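RE68036p (Drosophila melanogaster, PDB 1SQH) is of unknown function but belongs to an acetyltransferase-related group and may transfer acyl groups to glycine. Local coordinates at residues L59-L64 and V206-S211; M186-W191 and T200-L205; L212-S217 and L222-F227. All blocks are in the same frame, centred on the assembly; numbering follows the deposited sequence.

Contact 1: L59-L64 and V206-S211; sequences LNHISL and VRFNKS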
loop_
_atom_site.group_PDB
_atom_site.type_symbol
_atom_site.label_atom_id
_atom_site.label_comp_id
_atom_site.label_asym_id
_atom_site.label_seq_id
_atom_site.Cartn_x
_atom_site.Cartn_y
_atom_site.Cartn_z
ATOM N N LEU A 59 -18.786 6.650 2.038
ATOM C CA LEU A 59 -18.642 5.217 2.266
ATOM C C LEU A 59 -17.989 4.377 1.148
ATOM O O LEU A 59 -17.209 3.467 1.443
ATOM C CB LEU A 59 -20.009 4.623 2.650
ATOM C CG LEU A 59 -20.023 3.330 3.484
ATOM C CD1 LEU A 59 -21.312 3.266 4.310
ATOM C CD2 LEU A 59 -19.875 2.108 2.583
ATOM N N ASN A 60 -18.274 4.661 -0.122
ATOM C CA ASN A 60 -17.660 3.842 -1.163
ATOM C C ASN A 60 -16.328 4.359 -1.722
ATOM O O ASN A 60 -15.870 3.929 -2.780
ATOM C CB ASN A 60 -18.663 3.540 -2.294
ATOM C CG ASN A 60 -19.226 4.781 -2.937
ATOM O OD1 ASN A 60 -18.482 5.683 -3.325
ATOM N ND2 ASN A 60 -20.554 4.828 -3.079
ATOM N N HIS A 61 -15.700 5.270 -0.987
ATOM C CA HIS A 61 -14.393 5.800 -1.372
ATOM C C HIS A 61 -13.513 5.958 -0.135
ATOM O O HIS A 61 -12.374 6.409 -0.236
ATOM C CB HIS A 61 -14.511 7.152 -2.077
ATOM C CG HIS A 61 -14.979 7.063 -3.496
ATOM N ND1 HIS A 61 -16.305 6.906 -3.838
ATOM C CD2 HIS A 61 -14.297 7.135 -4.665
ATOM C CE1 HIS A 61 -16.420 6.891 -5.155
ATOM N NE2 HIS A 61 -15.216 7.028 -5.680
ATOM N N ILE A 62 -14.038 5.586 1.030
ATOM C CA ILE A 62 -13.271 5.704 2.261
ATOM C C ILE A 62 -11.952 4.938 2.214
ATOM O O ILE A 62 -10.990 5.311 2.884
ATOM C CB ILE A 62 -14.047 5.185 3.475
ATOM C CG1 ILE A 62 -14.525 3.766 3.206
ATOM C CG2 ILE A 62 -15.202 6.110 3.791
ATOM C CD1 ILE A 62 -14.727 2.956 4.458
ATOM N N SER A 63 -11.915 3.863 1.433
ATOM C CA SER A 63 -10.709 3.048 1.316
ATOM C C SER A 63 -9.565 3.871 0.711
ATOM O O SER A 63 -8.398 3.496 0.813
ATOM C CB SER A 63 -10.985 1.815 0.450
ATOM O OG SER A 63 -11.230 2.189 -0.896
ATOM N N LEU A 64 -9.917 4.999 0.098
ATOM C CA LEU A 64 -8.944 5.902 -0.513
ATOM C C LEU A 64 -8.592 7.082 0.414
ATOM O O LEU A 64 -7.989 8.071 -0.016
ATOM C CB LEU A 64 -9.494 6.432 -1.841
ATOM C CG LEU A 64 -9.132 5.652 -3.112
ATOM C CD1 LEU A 64 -9.310 4.166 -2.892
ATOM C CD2 LEU A 64 -9.988 6.134 -4.278
ATOM N N VAL A 206 -9.725 1.181 -9.555
ATOM C CA VAL A 206 -9.791 1.159 -11.007
ATOM C C VAL A 206 -10.208 2.545 -11.469
ATOM O O VAL A 206 -9.890 2.962 -12.576
ATOM C CB VAL A 206 -10.804 0.106 -11.530
ATOM C CG1 VAL A 206 -12.163 0.355 -10.932
ATOM C CG2 VAL A 206 -10.885 0.170 -13.056
ATOM N N ARG A 207 -10.890 3.274 -10.595
ATOM C CA ARG A 207 -11.351 4.610 -10.945
ATOM C C ARG A 207 -10.300 5.712 -10.815
ATOM O O ARG A 207 -10.100 6.502 -11.748
ATOM C CB ARG A 207 -12.575 4.991 -10.103
ATOM C CG ARG A 207 -13.121 6.370 -10.440
ATOM C CD ARG A 207 -14.328 6.749 -9.603
ATOM N NE ARG A 207 -14.772 8.101 -9.937
ATOM C CZ ARG A 207 -15.729 8.762 -9.292
ATOM N NH1 ARG A 207 -16.353 8.198 -8.266
ATOM N NH2 ARG A 207 -16.064 9.985 -9.679
ATOM N N PHE A 208 -9.628 5.757 -9.664
ATOM C CA PHE A 208 -8.631 6.791 -9.395
ATOM C C PHE A 208 -7.158 6.437 -9.543
ATOM O O PHE A 208 -6.298 7.328 -9.527
ATOM C CB PHE A 208 -8.890 7.359 -8.009
ATOM C CG PHE A 208 -10.138 8.171 -7.939
ATOM C CD1 PHE A 208 -10.193 9.422 -8.551
ATOM C CD2 PHE A 208 -11.279 7.674 -7.324
ATOM C CE1 PHE A 208 -11.371 10.166 -8.548
ATOM C CE2 PHE A 208 -12.462 8.413 -7.319
ATOM C CZ PHE A 208 -12.504 9.658 -7.934
ATOM N N ASN A 209 -6.857 5.151 -9.687
ATOM C CA ASN A 209 -5.473 4.710 -9.844
ATOM C C ASN A 209 -5.274 4.115 -11.233
ATOM O O ASN A 209 -6.247 3.845 -11.949
ATOM C CB ASN A 209 -5.138 3.655 -8.776
ATOM C CG ASN A 209 -4.127 4.157 -7.745
ATOM O OD1 ASN A 209 -3.957 5.365 -7.555
ATOM N ND2 ASN A 209 -3.460 3.227 -7.071
ATOM N N LYS A 210 -4.021 3.918 -11.629
ATOM C CA LYS A 210 -3.760 3.294 -12.926
ATOM C C LYS A 210 -3.892 1.778 -12.744
ATOM O O LYS A 210 -3.710 1.258 -11.639
ATOM C CB LYS A 210 -2.353 3.634 -13.439
ATOM C CG LYS A 210 -2.166 5.094 -13.834
ATOM C CD LYS A 210 -0.765 5.335 -14.387
ATOM C CE LYS A 210 -0.460 6.825 -14.573
ATOM N NZ LYS A 210 -1.144 7.443 -15.739
ATOM N N SER A 211 -4.235 1.084 -13.826
ATOM C CA SER A 211 -4.382 -0.366 -13.805
ATOM C C SER A 211 -4.160 -0.911 -15.216
ATOM O O SER A 211 -4.185 -0.156 -16.190
ATOM C CB SER A 211 -5.774 -0.752 -13.313
ATOM O OG SER A 211 -6.763 -0.289 -14.211
#
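Where helix 199-208 ends against the loop between helix 34-51 and strand 67-71, His61 and Leu64 of the loop meet Arg207 and Phe208 in the helix's last turn. The contact thus joins the loop before strand 67-71, in the eight-stranded sheet, to the helix that precedes strand 211-216 of the four-stranded one. The imidazole stands rim to rim with the Phe208 ring: His61 CD2 lies 3.5 Å from Phe208 CE2, the planes are 67° apart, and neither ring covers the other's face. His61 CG sits anti to its carbonyl carbon (chi1 -76°), a rotation that sends the NE2-CD2 side of the ring to the helix. Leu64 meets the same phenyl side from a different direction, with Leu64 CD2 3.6 Å from Phe208 CD2. Arg207 keeps CG anti to its backbone N (chi1 -179°) and runs extended to NE; Arg207 CG is 3.7 Å above the Phe208 plane, offset toward the rim. Its guanidinium end brings Arg207 NH1 to 3.1 Å from His61 NE2, at the imidazole edge. Leu49 of helix 34-51 and Ile54 pack on the same aromatic cluster.

At the other imidazole nitrogen, ND1 is hydrogen-bonded to the Asp58 carboxylate, which fixes the ring's rotation. Were His61 replaced by an alanine, the Phe208 edge would probably lose its neighbour and Asp58 its hydrogen-bond partner. The electrostatics pull two ways: Asp58 would tend to stabilise a positive imidazole, whereas the nearby guanidinium would tend to disfavour one.

Contact 2: M186-W191 and T200-L205; sequences MVHDSW and TYLQAL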
loop_
_atom_site.group_PDB
_atom_site.type_symbol
_atom_site.label_atom_id
_atom_site.label_comp_id
_atom_site.label_asym_id
_atom_site.label_seq_id
_atom_site.Cartn_x
_atom_site.Cartn_y
_atom_site.Cartn_z
HETATM N N MSE A 186 -13.884 -9.780 -10.802
HETATM C CA MSE A 186 -13.099 -10.922 -11.249
HETATM C C MSE A 186 -11.751 -10.945 -10.531
HETATM O O MSE A 186 -11.347 -11.981 -9.999
HETATM C CB MSE A 186 -12.896 -10.867 -12.767
HETATM C CG MSE A 186 -14.188 -10.638 -13.559
HETATM SE SE MSE A 186 -15.631 -11.895 -13.148
HETATM C CE MSE A 186 -16.795 -10.728 -12.139
ATOM N N VAL A 187 -11.057 -9.808 -10.516
ATOM C CA VAL A 187 -9.767 -9.727 -9.842
ATOM C C VAL A 187 -9.920 -10.059 -8.354
ATOM O O VAL A 187 -9.046 -10.689 -7.755
ATOM C CB VAL A 187 -9.111 -8.308 -10.014
ATOM C CG1 VAL A 187 -10.135 -7.237 -9.870
ATOM C CG2 VAL A 187 -8.013 -8.093 -8.975
ATOM N N HIS A 188 -11.044 -9.658 -7.770
ATOM C CA HIS A 188 -11.293 -9.912 -6.358
ATOM C C HIS A 188 -11.607 -11.388 -6.090
ATOM O O HIS A 188 -11.288 -11.915 -5.020
ATOM C CB HIS A 188 -12.446 -9.030 -5.862
ATOM C CG HIS A 188 -12.593 -9.013 -4.372
ATOM N ND1 HIS A 188 -13.158 -10.053 -3.663
ATOM C CD2 HIS A 188 -12.217 -8.093 -3.451
ATOM C CE1 HIS A 188 -13.125 -9.774 -2.373
ATOM N NE2 HIS A 188 -12.559 -8.589 -2.216
ATOM N N ASP A 189 -12.217 -12.055 -7.067
ATOM C CA ASP A 189 -12.567 -13.467 -6.916
ATOM C C ASP A 189 -11.360 -14.393 -6.889
ATOM O O ASP A 189 -11.444 -15.503 -6.362
ATOM C CB ASP A 189 -13.491 -13.931 -8.043
ATOM C CG ASP A 189 -13.848 -15.407 -7.923
ATOM O OD1 ASP A 189 -14.437 -15.793 -6.886
ATOM O OD2 ASP A 189 -13.540 -16.186 -8.855
ATOM N N SER A 190 -10.246 -13.949 -7.458
ATOM C CA SER A 190 -9.053 -14.785 -7.489
ATOM C C SER A 190 -8.172 -14.610 -6.255
ATOM O O SER A 190 -7.056 -15.129 -6.199
ATOM C CB SER A 190 -8.252 -14.513 -8.766
ATOM O OG SER A 190 -7.895 -13.149 -8.868
ATOM N N TRP A 191 -8.682 -13.877 -5.271
ATOM C CA TRP A 191 -7.965 -13.655 -4.018
ATOM C C TRP A 191 -8.262 -14.813 -3.063
ATOM O O TRP A 191 -9.422 -15.083 -2.753
ATOM C CB TRP A 191 -8.418 -12.346 -3.380
ATOM C CG TRP A 191 -7.798 -11.119 -3.973
ATOM C CD1 TRP A 191 -7.092 -11.033 -5.134
ATOM C CD2 TRP A 191 -7.836 -9.792 -3.425
ATOM N NE1 TRP A 191 -6.685 -9.735 -5.343
ATOM C CE2 TRP A 191 -7.129 -8.955 -4.309
ATOM C CE3 TRP A 191 -8.404 -9.235 -2.270
ATOM C CZ2 TRP A 191 -6.969 -7.583 -4.075
ATOM C CZ3 TRP A 191 -8.247 -7.869 -2.036
ATOM C CH2 TRP A 191 -7.533 -7.059 -2.936
ATOM N N THR A 200 -15.360 -2.971 -3.190
ATOM C CA THR A 200 -15.537 -1.544 -3.393
ATOM C C THR A 200 -14.206 -0.790 -3.360
ATOM O O THR A 200 -14.065 0.245 -4.014
ATOM C CB THR A 200 -16.562 -0.956 -2.380
ATOM O OG1 THR A 200 -16.325 0.449 -2.209
ATOM C CG2 THR A 200 -16.491 -1.680 -1.047
ATOM N N TYR A 201 -13.225 -1.312 -2.623
ATOM C CA TYR A 201 -11.896 -0.698 -2.590
ATOM C C TYR A 201 -11.335 -0.854 -3.996
ATOM O O TYR A 201 -10.880 0.116 -4.602
ATOM C CB TYR A 201 -10.978 -1.420 -1.596
ATOM C CG TYR A 201 -9.506 -1.036 -1.692
ATOM C CD1 TYR A 201 -9.114 0.295 -1.846
ATOM C CD2 TYR A 201 -8.501 -2.000 -1.563
ATOM C CE1 TYR A 201 -7.758 0.657 -1.864
ATOM C CE2 TYR A 201 -7.142 -1.649 -1.577
ATOM C CZ TYR A 201 -6.781 -0.321 -1.725
ATOM O OH TYR A 201 -5.450 0.041 -1.711
ATOM N N LEU A 202 -11.385 -2.078 -4.518
ATOM C CA LEU A 202 -10.882 -2.334 -5.866
ATOM C C LEU A 202 -11.575 -1.439 -6.904
ATOM O O LEU A 202 -10.936 -0.940 -7.834
ATOM C CB LEU A 202 -11.049 -3.814 -6.226
ATOM C CG LEU A 202 -9.842 -4.732 -5.959
ATOM C CD1 LEU A 202 -9.323 -4.514 -4.562
ATOM C CD2 LEU A 202 -10.239 -6.190 -6.146
ATOM N N GLN A 203 -12.880 -1.227 -6.732
ATOM C CA GLN A 203 -13.636 -0.380 -7.653
ATOM C C GLN A 203 -13.150 1.076 -7.590
ATOM O O GLN A 203 -13.138 1.787 -8.607
ATOM C CB GLN A 203 -15.137 -0.481 -7.347
ATOM C CG GLN A 203 -15.847 -1.543 -8.185
ATOM C CD GLN A 203 -17.202 -1.950 -7.630
ATOM O OE1 GLN A 203 -17.896 -1.149 -7.004
ATOM N NE2 GLN A 203 -17.594 -3.201 -7.874
ATOM N N ALA A 204 -12.739 1.512 -6.401
ATOM C CA ALA A 204 -12.227 2.871 -6.241
ATOM C C ALA A 204 -10.869 2.982 -6.956
ATOM O O ALA A 204 -10.586 3.984 -7.632
ATOM C CB ALA A 204 -12.073 3.210 -4.756
ATOM N N LEU A 205 -10.045 1.942 -6.808
ATOM C CA LEU A 205 -8.726 1.895 -7.437
ATOM C C LEU A 205 -8.765 1.887 -8.967
ATOM O O LEU A 205 -7.919 2.502 -9.621
ATOM C CB LEU A 205 -7.948 0.672 -6.942
ATOM C CG LEU A 205 -7.298 0.787 -5.560
ATOM C CD1 LEU A 205 -6.691 -0.548 -5.139
ATOM C CD2 LEU A 205 -6.226 1.866 -5.614
#
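Leu202 provides nearly all of the surface that segment 200-205 buries here, driving its isobutyl group between Val187, His188 and Trp191. Its two methyls divide the work. Leu202 CD1 meets the far end of the indole, 3.5 Å from Trp191 CH2. The other methyl, Leu202 CD2, rides over one face of the same indole, 4.1 Å above the Trp191 plane and offset to the rim, while also reaching His188 CB at 3.6 Å. Trp191 and Leu202 arrive from opposite directions. His188 crosses the leucine at about a right angle, and Leu202 CD2 lies at the imidazole edge, 3.8 Å from His188 CD2. Val187 approaches tip to tip, and Val187 CG1 stands 3.9 Å from Leu202 CD2. No hydrogen bond spans the two segments; the grip is apolar.

A second shell sets these groups. With His188 CG anti to its backbone N (chi1 -168°), the ring projects far enough for NE2 to hydrogen-bond the carbonyl of Gly197, in the connection between the helices. Next along the chain, Ser190 OG donates to Val187 O at 2.9 Å from 39° above the carbonyl plane, and Trp191 N bonds His188 O at 3.3 Å. Beyond, Val187 rests on Trp225 and Phe227 of strand 222-228, and Trp191 on Met236 of strand 234-239, neighbouring strands of the antiparallel sheet.

Two consecutive helices inserted between strand 174-177 and strand 211-216, neighbours in that sheet, match the opening of the GNAT acetyltransferase fold, consistent with the clan to which this chain's families belong; Leu202 is where the pair interlocks.

Contact 3: L212-S217 and L222-F227; sequences LGICRS and LIAWIF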
loop_
_atom_site.group_PDB
_atom_site.type_symbol
_atom_site.label_atom_id
_atom_site.label_comp_id
_atom_site.label_asym_id
_atom_site.label_seq_id
_atom_site.Cartn_x
_atom_site.Cartn_y
_atom_site.Cartn_z
ATOM N N LEU A 212 -3.918 -2.214 -15.323
ATOM C CA LEU A 212 -3.707 -2.838 -16.622
ATOM C C LEU A 212 -4.239 -4.257 -16.639
ATOM O O LEU A 212 -4.009 -5.029 -15.710
ATOM C CB LEU A 212 -2.220 -2.845 -16.989
ATOM C CG LEU A 212 -1.592 -1.551 -17.514
ATOM C CD1 LEU A 212 -0.144 -1.808 -17.941
ATOM C CD2 LEU A 212 -2.386 -1.044 -18.705
ATOM N N GLY A 213 -4.955 -4.597 -17.700
ATOM C CA GLY A 213 -5.496 -5.934 -17.809
ATOM C C GLY A 213 -5.149 -6.563 -19.142
ATOM O O GLY A 213 -4.978 -5.867 -20.148
ATOM N N ILE A 214 -5.026 -7.886 -19.137
ATOM C CA ILE A 214 -4.726 -8.657 -20.338
ATOM C C ILE A 214 -5.967 -9.497 -20.699
ATOM O O ILE A 214 -6.401 -10.360 -19.917
ATOM C CB ILE A 214 -3.540 -9.638 -20.110
ATOM C CG1 ILE A 214 -2.276 -8.882 -19.701
ATOM C CG2 ILE A 214 -3.262 -10.418 -21.386
ATOM C CD1 ILE A 214 -1.652 -8.062 -20.812
ATOM N N CYS A 215 -6.538 -9.252 -21.873
ATOM C CA CYS A 215 -7.705 -10.014 -22.299
ATOM C C CYS A 215 -7.458 -10.739 -23.616
ATOM O O CYS A 215 -6.687 -10.270 -24.456
ATOM C CB CYS A 215 -8.917 -9.097 -22.449
ATOM S SG CYS A 215 -9.471 -8.357 -20.907
ATOM N N ARG A 216 -8.116 -11.883 -23.791
ATOM C CA ARG A 216 -7.971 -12.658 -25.017
ATOM C C ARG A 216 -8.674 -11.882 -26.125
ATOM O O ARG A 216 -9.796 -11.408 -25.939
ATOM C CB ARG A 216 -8.619 -14.040 -24.872
ATOM C CG ARG A 216 -8.323 -14.745 -23.558
ATOM C CD ARG A 216 -8.477 -16.259 -23.682
ATOM N NE ARG A 216 -7.267 -16.882 -24.223
ATOM C CZ ARG A 216 -7.173 -18.156 -24.594
ATOM N NH1 ARG A 216 -8.224 -18.962 -24.489
ATOM N NH2 ARG A 216 -6.019 -18.627 -25.065
ATOM N N SER A 217 -8.019 -11.739 -27.271
ATOM C CA SER A 217 -8.626 -11.019 -28.379
ATOM C C SER A 217 -9.968 -11.644 -28.759
ATOM O O SER A 217 -10.893 -10.947 -29.182
ATOM C CB SER A 217 -7.685 -11.016 -29.577
ATOM O OG SER A 217 -6.491 -10.336 -29.247
ATOM N N LEU A 222 -10.893 -11.403 -19.325
ATOM C CA LEU A 222 -9.769 -10.864 -18.547
ATOM C C LEU A 222 -8.970 -12.053 -18.019
ATOM O O LEU A 222 -9.514 -12.908 -17.321
ATOM C CB LEU A 222 -10.294 -10.029 -17.379
ATOM C CG LEU A 222 -9.266 -9.416 -16.428
ATOM C CD1 LEU A 222 -8.414 -8.381 -17.153
ATOM C CD2 LEU A 222 -10.005 -8.789 -15.258
ATOM N N ILE A 223 -7.679 -12.104 -18.325
ATOM C CA ILE A 223 -6.890 -13.256 -17.911
ATOM C C ILE A 223 -5.694 -12.959 -17.008
ATOM O O ILE A 223 -5.112 -13.873 -16.417
ATOM C CB ILE A 223 -6.425 -14.041 -19.174
ATOM C CG1 ILE A 223 -6.415 -15.539 -18.877
ATOM C CG2 ILE A 223 -5.054 -13.537 -19.652
ATOM C CD1 ILE A 223 -7.797 -16.128 -18.703
ATOM N N ALA A 224 -5.339 -11.683 -16.904
ATOM C CA ALA A 224 -4.214 -11.243 -16.076
ATOM C C ALA A 224 -4.348 -9.739 -15.837
ATOM O O ALA A 224 -4.867 -9.017 -16.690
ATOM C CB ALA A 224 -2.888 -11.554 -16.777
ATOM N N TRP A 225 -3.874 -9.263 -14.691
ATOM C CA TRP A 225 -3.999 -7.841 -14.380
ATOM C C TRP A 225 -2.960 -7.339 -13.374
ATOM O O TRP A 225 -2.313 -8.123 -12.680
ATOM C CB TRP A 225 -5.414 -7.571 -13.850
ATOM C CG TRP A 225 -5.787 -8.503 -12.738
ATOM C CD1 TRP A 225 -5.437 -8.391 -11.423
ATOM C CD2 TRP A 225 -6.465 -9.758 -12.866
ATOM N NE1 TRP A 225 -5.847 -9.503 -10.723
ATOM C CE2 TRP A 225 -6.479 -10.358 -11.586
ATOM C CE3 TRP A 225 -7.056 -10.436 -13.940
ATOM C CZ2 TRP A 225 -7.062 -11.611 -11.353
ATOM C CZ3 TRP A 225 -7.635 -11.684 -13.709
ATOM C CH2 TRP A 225 -7.632 -12.256 -12.422
ATOM N N ILE A 226 -2.816 -6.020 -13.305
ATOM C CA ILE A 226 -1.870 -5.388 -12.400
ATOM C C ILE A 226 -2.461 -4.024 -12.027
ATOM O O ILE A 226 -3.097 -3.365 -12.851
ATOM C CB ILE A 226 -0.477 -5.253 -13.090
ATOM C CG1 ILE A 226 0.632 -5.091 -12.045
ATOM C CG2 ILE A 226 -0.477 -4.073 -14.053
ATOM C CD1 ILE A 226 0.759 -3.705 -11.512
ATOM N N PHE A 227 -2.273 -3.615 -10.777
ATOM C CA PHE A 227 -2.813 -2.342 -10.293
ATOM C C PHE A 227 -1.724 -1.398 -9.822
ATOM O O PHE A 227 -0.579 -1.810 -9.618
ATOM C CB PHE A 227 -3.697 -2.553 -9.061
ATOM C CG PHE A 227 -5.072 -3.036 -9.352
ATOM C CD1 PHE A 227 -5.319 -4.388 -9.580
ATOM C CD2 PHE A 227 -6.143 -2.140 -9.333
ATOM C CE1 PHE A 227 -6.620 -4.846 -9.781
ATOM C CE2 PHE A 227 -7.451 -2.582 -9.536
ATOM C CZ PHE A 227 -7.694 -3.937 -9.758
#
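A classic beta bulge interrupts this hairpin: Ile223 and Ala224 both face Ile214. The Ile214 carbonyl accepts a nearly straight bond from the first, Ile223 N to Ile214 O at 2.7 Å (168° at the hydrogen), and only a weak one from the second, Ala224 N to Ile214 O at 3.5 Å. Also within the bulge, Ile214 N donates to Ala224 O at 2.7 Å. Regular antiparallel pairing resumes with Gly213 opposite Trp225, a non-hydrogen-bonded pair, and with Leu212, which exchanges both backbone bonds with Ile226, its N reaching Ile226 O at 2.8 Å. Strands 211-216 and 222-228 are the central pair of the four-stranded antiparallel sheet, as in GNAT-type folds, flanked by strands 174-177 and 234-239. On the face of Leu212, Ile214, Ala224 and Ile226, helix 248-263 covers the leucine and both isoleucines; within the pair, Leu212 CB meets Ile226 CG2 at 3.6 Å. The other face carries Cys215, Leu222 and Trp225. With CG anti to its backbone N (chi1 178°), Leu222 sends CD1 over the strand, 3.9 Å from Gly213 CA and equally far from Cys215 SG. In this conformation the Leu222 methyl lies where a side chain at Gly213 would otherwise point.

How the contacts relate
Contacts 1 and 2 share helix 199-208 and lie about 10 Å apart between centres; along the chain, contact 2 is nested inside the loop that contact 1 closes. Contact 3 follows both, since the helix is followed, after two residues, by strand 211-216, and its centre is about 13 Å from that of contact 2 and about 19 Å from that of contact 1. Leu64 CD1 packs 3.5 Å from Ala204 CB, linking the first two contacts, while Val187 and Leu205 touch Phe227, linking the last two. Helix 199-208 is therefore packed between loop 59-64 and the four-stranded sheet, consistent with two acetyltransferase-related parts meeting here.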